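Local coordinates for protein DHC, diheme cytochrome c (Rhodobacter sphaeroides, PDB 2FW5) that carries two covalently bound c-type hemes and probably transfers electrons, with the sphaeroides heme protein SHP as an interaction partner, at residues Ala38-Ala43 and Asp91-Ile96; Pro18-Glu23 and Gly64-Tyr69. All coordinates share one frame; numbering follows the deposited sequence.

Contact 1 (Ala38-Ala43 and Asp91-Ile96); sequences ARSWTA and DTPLRI. With HEC (heme c), chain C.
Ser40 packs its hydroxyl against the backbone of the 91-96 loop at the tight, buried part of this contact. With OG anti to its own carbonyl carbon (chi1 -71°), it donates to Pro93 O over 2.6 Å, reaching that oxygen in the carbonyl plane on a lone pair, with a C=O...OG angle of 143°. The Pro93 ring presses on the same hydroxyl, Ser40 OG lying 3.4 Å from Pro93 CD. In fold terms, a strandless c-type cytochrome here fastens the side of helix 38-45 to a loop that runs on into the pocket of the first heme. There the Arg95 guanidinium joins both propionates edge-on: NH1 donates to HEC O2A at 3.0 Å and also to HEC O1D, which NH2 reaches as well at 2.9 Å. Trp41 CZ3 approaches the HEC methyl CMB to 3.8 Å from the helix side. Toward solvent the packing is looser. Ala43 CB meets Leu94 CD2 at 3.7 Å, on a leucine that remains exposed, and the Arg39 and Thr92 side chains cross beside solvent. Even so, Arg39 takes Asp91 O side-on with two nitrogens, NE at 2.8 Å (N-H...O 159°) and NH2 at 3.1 Å, both bonds close to the guanidinium plane.

Contact 2 (Pro18-Glu23 and Gly64-Tyr69); sequences PLTRTE and GQIESY
Ile66 lays both of its branches over Thr20, the two residues being the closest CA pair of the contact at 5.4 Å. Its CG1 stands 3.6 Å from Thr20 OG1, while CG2, placed anti to the backbone N, meets the threonine methyl, Ile66 CG2 to Thr20 CG2 being 4.0 Å. With CG1 anti to the carbonyl carbon (chi1 -72°) and the branch extended beyond it (chi2 169°), Ile66 CD1 reaches to 3.7 Å from Glu23 CB, just before the heme-binding Cys24. Leu19 closes the outer side: its side chain crosses that of Ile66 at about a right angle, with CG nearest, and its CD2 rests on Gln65. The Tyr69 side chain crosses Thr20 at about a right angle, and Thr20 OG1 lies obliquely off the ring, 3.6 Å from Tyr69 CD2. This is a steep helix-helix crossing, with segment axes 9.3 Å apart and a signed angle of -109°, which sets helix 60-72 across the short helix leading into the heme attachment site. Thr20 OG1 is hydrogen-bonded to Asp17 OD1, and Tyr69 OH to Thr16 N, a polar tie just ahead of helix 18-23. No hydrogen bond spans the two segments themselves, which implies that they meet through van der Waals packing.

Contact 1 and contact 2 have centres 16 Å apart and meet through helix 60-72, which bears on helix 38-45 with one side and on helix 18-23 with another. The direct touch is Thr42 CG2 to Glu67 OE2 at 3.5 Å, and Trp41 also reaches Leu70, and Ile66 Met45. Their segments alternate along the chain, so the two pairings cross in sequence. Both serve the pocket of the first heme: 91-96 supplies the heme-binding residues Arg95 and Ile96, whereas 18-23 contributes Glu23 and is followed directly by Cys24, covalently bound to that heme, with the Ile66 side chain about 4 Å from a bound heme. The other heme is about 12 Å from the Pro93 side chain.

Contact 1 (Ala38-Ala43 and Asp91-Ile96)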
loop_
_atom_site.group_PDB
_atom_site.type_symbol
_atom_site.label_atom_id
_atom_site.label_comp_id
_atom_site.label_asym_id
_atom_site.label_seq_id
_atom_site.Cartn_x
_atom_site.Cartn_y
_atom_site.Cartn_z
ATOM N N ALA A 38 7.795 0.575 -7.698
ATOM C CA ALA A 38 8.989 0.717 -6.844
ATOM C C ALA A 38 9.295 2.145 -6.414
ATOM O O ALA A 38 9.689 2.404 -5.232
ATOM C CB ALA A 38 10.198 0.150 -7.543
ATOM N N ARG A 39 9.181 3.078 -7.353
ATOM C CA ARG A 39 9.408 4.489 -6.998
ATOM C C ARG A 39 8.539 5.015 -5.841
ATOM O O ARG A 39 9.035 5.838 -5.020
ATOM C CB ARG A 39 9.288 5.409 -8.234
ATOM C CG ARG A 39 7.925 5.409 -8.919
ATOM C CD ARG A 39 8.003 6.031 -10.359
ATOM N NE ARG A 39 6.705 5.983 -11.036
ATOM C CZ ARG A 39 6.290 4.976 -11.832
ATOM N NH1 ARG A 39 7.029 3.878 -12.035
ATOM N NH2 ARG A 39 5.133 5.098 -12.486
ATOM N N SER A 40 7.261 4.602 -5.804
ATOM C CA SER A 40 6.348 5.000 -4.710
ATOM C C SER A 40 6.819 4.474 -3.328
ATOM O O SER A 40 6.835 5.220 -2.367
ATOM C CB SER A 40 4.944 4.492 -4.997
ATOM O OG SER A 40 4.386 5.250 -6.070
ATOM N N TRP A 41 7.191 3.184 -3.253
ATOM C CA TRP A 41 7.804 2.597 -2.042
ATOM C C TRP A 41 9.092 3.276 -1.612
ATOM O O TRP A 41 9.254 3.579 -0.464
ATOM C CB TRP A 41 8.030 1.102 -2.189
ATOM C CG TRP A 41 6.764 0.276 -2.366
ATOM C CD1 TRP A 41 6.488 -0.601 -3.375
ATOM C CD2 TRP A 41 5.666 0.203 -1.456
ATOM N NE1 TRP A 41 5.262 -1.202 -3.172
ATOM C CE2 TRP A 41 4.725 -0.733 -2.010
ATOM C CE3 TRP A 41 5.351 0.855 -0.221
ATOM C CZ2 TRP A 41 3.510 -1.052 -1.380
ATOM C CZ3 TRP A 41 4.162 0.539 0.408
ATOM C CH2 TRP A 41 3.253 -0.443 -0.164
ATOM N N THR A 42 10.001 3.549 -2.541
ATOM C CA THR A 42 11.180 4.347 -2.211
ATOM C C THR A 42 10.881 5.693 -1.583
ATOM O O THR A 42 11.514 6.082 -0.539
ATOM C CB THR A 42 12.040 4.486 -3.512
ATOM O OG1 THR A 42 12.355 3.172 -3.924
ATOM C CG2 THR A 42 13.438 5.104 -3.207
ATOM N N ALA A 43 9.978 6.430 -2.219
ATOM C CA ALA A 43 9.610 7.760 -1.737
ATOM C C ALA A 43 9.007 7.663 -0.293
ATOM O O ALA A 43 9.394 8.423 0.627
ATOM C CB ALA A 43 8.606 8.413 -2.717
ATOM N N ASP A 91 4.032 9.601 -12.910
ATOM C CA ASP A 91 3.303 9.604 -11.618
ATOM C C ASP A 91 4.100 8.798 -10.580
ATOM O O ASP A 91 4.519 7.680 -10.857
ATOM C CB ASP A 91 1.931 8.930 -11.721
ATOM C CG ASP A 91 1.052 9.500 -12.812
ATOM O OD1 ASP A 91 1.109 10.739 -13.036
ATOM O OD2 ASP A 91 0.251 8.771 -13.487
ATOM N N THR A 92 4.241 9.347 -9.373
ATOM C CA THR A 92 4.760 8.613 -8.218
ATOM C C THR A 92 3.678 8.738 -7.106
ATOM O O THR A 92 3.779 9.590 -6.204
ATOM C CB THR A 92 6.119 9.223 -7.846
ATOM O OG1 THR A 92 7.012 9.062 -8.945
ATOM C CG2 THR A 92 6.861 8.478 -6.650
ATOM N N PRO A 93 2.597 7.943 -7.202
ATOM C CA PRO A 93 1.517 8.086 -6.198
ATOM C C PRO A 93 2.012 7.671 -4.788
ATOM O O PRO A 93 2.760 6.701 -4.709
ATOM C CB PRO A 93 0.445 7.129 -6.712
ATOM C CG PRO A 93 1.169 6.070 -7.436
ATOM C CD PRO A 93 2.270 6.902 -8.204
ATOM N N LEU A 94 1.579 8.307 -3.702
ATOM C CA LEU A 94 2.056 7.852 -2.390
ATOM C C LEU A 94 0.963 7.050 -1.669
ATOM O O LEU A 94 1.187 6.508 -0.586
ATOM C CB LEU A 94 2.570 9.037 -1.559
ATOM C CG LEU A 94 3.802 9.775 -2.178
ATOM C CD1 LEU A 94 4.427 10.777 -1.158
ATOM C CD2 LEU A 94 4.884 8.753 -2.638
ATOM N N ARG A 95 -0.233 7.037 -2.264
ATOM C CA ARG A 95 -1.367 6.314 -1.709
ATOM C C ARG A 95 -1.847 5.298 -2.742
ATOM O O ARG A 95 -2.126 5.650 -3.900
ATOM C CB ARG A 95 -2.549 7.261 -1.418
ATOM C CG ARG A 95 -2.349 8.176 -0.167
ATOM C CD ARG A 95 -3.605 9.001 0.193
ATOM N NE ARG A 95 -3.460 9.741 1.448
ATOM C CZ ARG A 95 -3.750 9.236 2.669
ATOM N NH1 ARG A 95 -4.192 8.006 2.784
ATOM N NH2 ARG A 95 -3.605 9.963 3.771
ATOM N N ILE A 96 -1.989 4.066 -2.296
ATOM C CA ILE A 96 -2.700 3.048 -3.062
ATOM C C ILE A 96 -4.117 3.560 -3.331
ATOM O O ILE A 96 -4.640 3.382 -4.432
ATOM C CB ILE A 96 -2.779 1.747 -2.216
ATOM C CG1 ILE A 96 -1.362 1.153 -2.065
ATOM C CG2 ILE A 96 -3.781 0.783 -2.802
ATOM C CD1 ILE A 96 -1.226 -0.031 -1.065
HETATM FE FE HEC C . 1.572 3.958 6.930
HETATM C CHA HEC C . -0.961 5.442 5.212
HETATM C CHB HEC C . 2.716 2.470 4.021
HETATM C CHC HEC C . 3.945 2.216 8.745
HETATM C CHD HEC C . 0.606 5.612 9.896
HETATM N NA HEC C . 0.959 3.973 4.908
HETATM C C1A HEC C . -0.122 4.632 4.460
HETATM C C2A HEC C . -0.196 4.388 3.023
HETATM C C3A HEC C . 0.809 3.558 2.703
HETATM C C4A HEC C . 1.576 3.285 3.898
HETATM C CMA HEC C . 1.155 2.993 1.313
HETATM C CAA HEC C . -1.312 5.010 2.108
HETATM C CBA HEC C . -2.532 4.158 2.388
HETATM C CGA HEC C . -3.568 4.559 1.281
HETATM O O1A HEC C . -3.402 4.194 0.115
HETATM O O2A HEC C . -4.552 5.263 1.546
HETATM N NB HEC C . 3.055 2.575 6.445
HETATM C C1B HEC C . 3.386 2.170 5.174
HETATM C C2B HEC C . 4.560 1.353 5.292
HETATM C C3B HEC C . 4.908 1.273 6.584
HETATM C C4B HEC C . 3.956 2.045 7.346
HETATM C CMB HEC C . 5.239 0.761 4.044
HETATM C CAB HEC C . 6.140 0.561 7.213
HETATM C CBB HEC C . 7.414 1.062 6.989
HETATM N NC HEC C . 2.187 3.922 8.968
HETATM C C1C HEC C . 3.143 3.081 9.466
HETATM C C2C HEC C . 3.189 3.311 10.919
HETATM C C3C HEC C . 2.261 4.271 11.236
HETATM C C4C HEC C . 1.614 4.663 9.997
HETATM C CMC HEC C . 4.149 2.524 11.816
HETATM C CAC HEC C . 1.849 4.914 12.609
HETATM C CBC HEC C . 2.804 5.391 13.473
HETATM N ND HEC C . 0.087 5.342 7.493
HETATM C C1D HEC C . -0.143 5.886 8.771
HETATM C C2D HEC C . -1.253 6.818 8.712
HETATM C C3D HEC C . -1.744 6.761 7.260
HETATM C C4D HEC C . -0.869 5.811 6.565
HETATM C CMD HEC C . -1.842 7.665 9.890
HETATM C CAD HEC C . -2.949 7.556 6.707
HETATM C CBD HEC C . -4.153 6.590 6.686
HETATM C CGD HEC C . -5.403 7.338 6.180
HETATM O O1D HEC C . -5.297 8.275 5.334
HETATM O O2D HEC C . -6.507 6.993 6.629
#

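Contact 2 (Pro18-Glu23 and Gly64-Tyr69)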
loop_
_atom_site.group_PDB
_atom_site.type_symbol
_atom_site.label_atom_id
_atom_site.label_comp_id
_atom_site.label_asym_id
_atom_site.label_seq_id
_atom_site.Cartn_x
_atom_site.Cartn_y
_atom_site.Cartn_z
ATOM N N PRO A 18 8.345 -10.963 7.057
ATOM C CA PRO A 18 7.995 -10.821 8.485
ATOM C C PRO A 18 8.275 -9.429 9.043
ATOM O O PRO A 18 7.435 -8.948 9.754
ATOM C CB PRO A 18 8.838 -11.911 9.210
ATOM C CG PRO A 18 9.299 -12.869 8.146
ATOM C CD PRO A 18 9.285 -12.085 6.808
ATOM N N LEU A 19 9.417 -8.824 8.739
ATOM C CA LEU A 19 9.739 -7.540 9.330
ATOM C C LEU A 19 8.757 -6.498 8.781
ATOM O O LEU A 19 8.233 -5.678 9.537
ATOM C CB LEU A 19 11.170 -7.126 8.941
ATOM C CG LEU A 19 11.793 -5.942 9.704
ATOM C CD1 LEU A 19 11.812 -6.158 11.246
ATOM C CD2 LEU A 19 13.243 -5.706 9.169
ATOM N N THR A 20 8.498 -6.532 7.458
ATOM C CA THR A 20 7.514 -5.576 6.852
ATOM C C THR A 20 6.130 -5.784 7.484
ATOM O O THR A 20 5.475 -4.816 7.887
ATOM C CB THR A 20 7.403 -5.797 5.328
ATOM O OG1 THR A 20 8.712 -5.632 4.746
ATOM C CG2 THR A 20 6.509 -4.708 4.721
ATOM N N ARG A 21 5.742 -7.068 7.676
ATOM C CA ARG A 21 4.454 -7.423 8.303
ATOM C C ARG A 21 4.326 -6.840 9.697
ATOM O O ARG A 21 3.309 -6.248 10.055
ATOM C CB ARG A 21 4.258 -8.932 8.298
ATOM C CG ARG A 21 2.992 -9.440 9.069
ATOM C CD ARG A 21 1.701 -9.035 8.388
ATOM N NE ARG A 21 0.503 -9.630 8.967
ATOM C CZ ARG A 21 -0.080 -9.192 10.071
ATOM N NH1 ARG A 21 0.435 -8.153 10.731
ATOM N NH2 ARG A 21 -1.172 -9.790 10.538
ATOM N N THR A 22 5.384 -6.953 10.489
ATOM C CA THR A 22 5.397 -6.362 11.823
ATOM C C THR A 22 5.358 -4.818 11.781
ATOM O O THR A 22 4.479 -4.155 12.391
ATOM C CB THR A 22 6.689 -6.836 12.516
ATOM O OG1 THR A 22 6.504 -8.212 12.922
ATOM C CG2 THR A 22 6.993 -6.045 13.801
ATOM N N GLU A 23 6.339 -4.220 11.132
ATOM C CA GLU A 23 6.532 -2.773 11.339
ATOM C C GLU A 23 5.470 -1.962 10.637
ATOM O O GLU A 23 5.112 -0.860 11.068
ATOM C CB GLU A 23 7.900 -2.320 10.823
ATOM C CG GLU A 23 9.093 -2.826 11.640
ATOM C CD GLU A 23 9.077 -2.360 13.099
ATOM O OE1 GLU A 23 8.156 -1.607 13.532
ATOM O OE2 GLU A 23 9.957 -2.821 13.846
ATOM N N GLY A 64 16.040 -0.260 5.706
ATOM C CA GLY A 64 16.673 -0.740 4.474
ATOM C C GLY A 64 16.107 -2.069 3.962
ATOM O O GLY A 64 15.914 -2.265 2.745
ATOM N N GLN A 65 15.898 -3.011 4.885
ATOM C CA GLN A 65 15.420 -4.317 4.511
ATOM C C GLN A 65 13.985 -4.266 4.004
ATOM O O GLN A 65 13.619 -5.003 3.118
ATOM C CB GLN A 65 15.480 -5.219 5.753
ATOM C CG GLN A 65 16.949 -5.543 6.196
ATOM C CD GLN A 65 16.957 -6.406 7.446
ATOM O OE1 GLN A 65 16.629 -7.592 7.376
ATOM N NE2 GLN A 65 17.300 -5.812 8.594
ATOM N N ILE A 66 13.142 -3.477 4.679
ATOM C CA ILE A 66 11.764 -3.322 4.308
ATOM C C ILE A 66 11.684 -2.684 2.907
ATOM O O ILE A 66 10.994 -3.197 2.004
ATOM C CB ILE A 66 10.980 -2.549 5.369
ATOM C CG1 ILE A 66 10.747 -3.410 6.659
ATOM C CG2 ILE A 66 9.611 -2.133 4.794
ATOM C CD1 ILE A 66 10.182 -2.501 7.855
ATOM N N GLU A 67 12.436 -1.600 2.718
ATOM C CA GLU A 67 12.542 -0.988 1.385
ATOM C C GLU A 67 12.929 -2.013 0.301
ATOM O O GLU A 67 12.283 -2.074 -0.755
ATOM C CB GLU A 67 13.503 0.207 1.421
ATOM C CG GLU A 67 13.533 0.988 0.121
ATOM C CD GLU A 67 14.698 1.981 0.023
ATOM O OE1 GLU A 67 15.760 1.843 0.683
ATOM O OE2 GLU A 67 14.570 2.885 -0.785
ATOM N N SER A 68 13.968 -2.828 0.539
ATOM C CA SER A 68 14.341 -3.890 -0.442
ATOM C C SER A 68 13.189 -4.824 -0.824
ATOM O O SER A 68 13.005 -5.191 -2.026
ATOM C CB SER A 68 15.553 -4.704 0.046
ATOM O OG SER A 68 16.611 -3.775 0.148
ATOM N N TYR A 69 12.432 -5.245 0.205
ATOM C CA TYR A 69 11.378 -6.237 -0.024
ATOM C C TYR A 69 10.290 -5.562 -0.849
ATOM O O TYR A 69 9.790 -6.150 -1.831
ATOM C CB TYR A 69 10.789 -6.752 1.319
ATOM C CG TYR A 69 9.458 -7.462 1.102
ATOM C CD1 TYR A 69 9.417 -8.755 0.593
ATOM C CD2 TYR A 69 8.271 -6.816 1.374
ATOM C CE1 TYR A 69 8.194 -9.428 0.370
ATOM C CE2 TYR A 69 7.019 -7.472 1.152
ATOM C CZ TYR A 69 7.004 -8.760 0.676
ATOM O OH TYR A 69 5.785 -9.358 0.467
#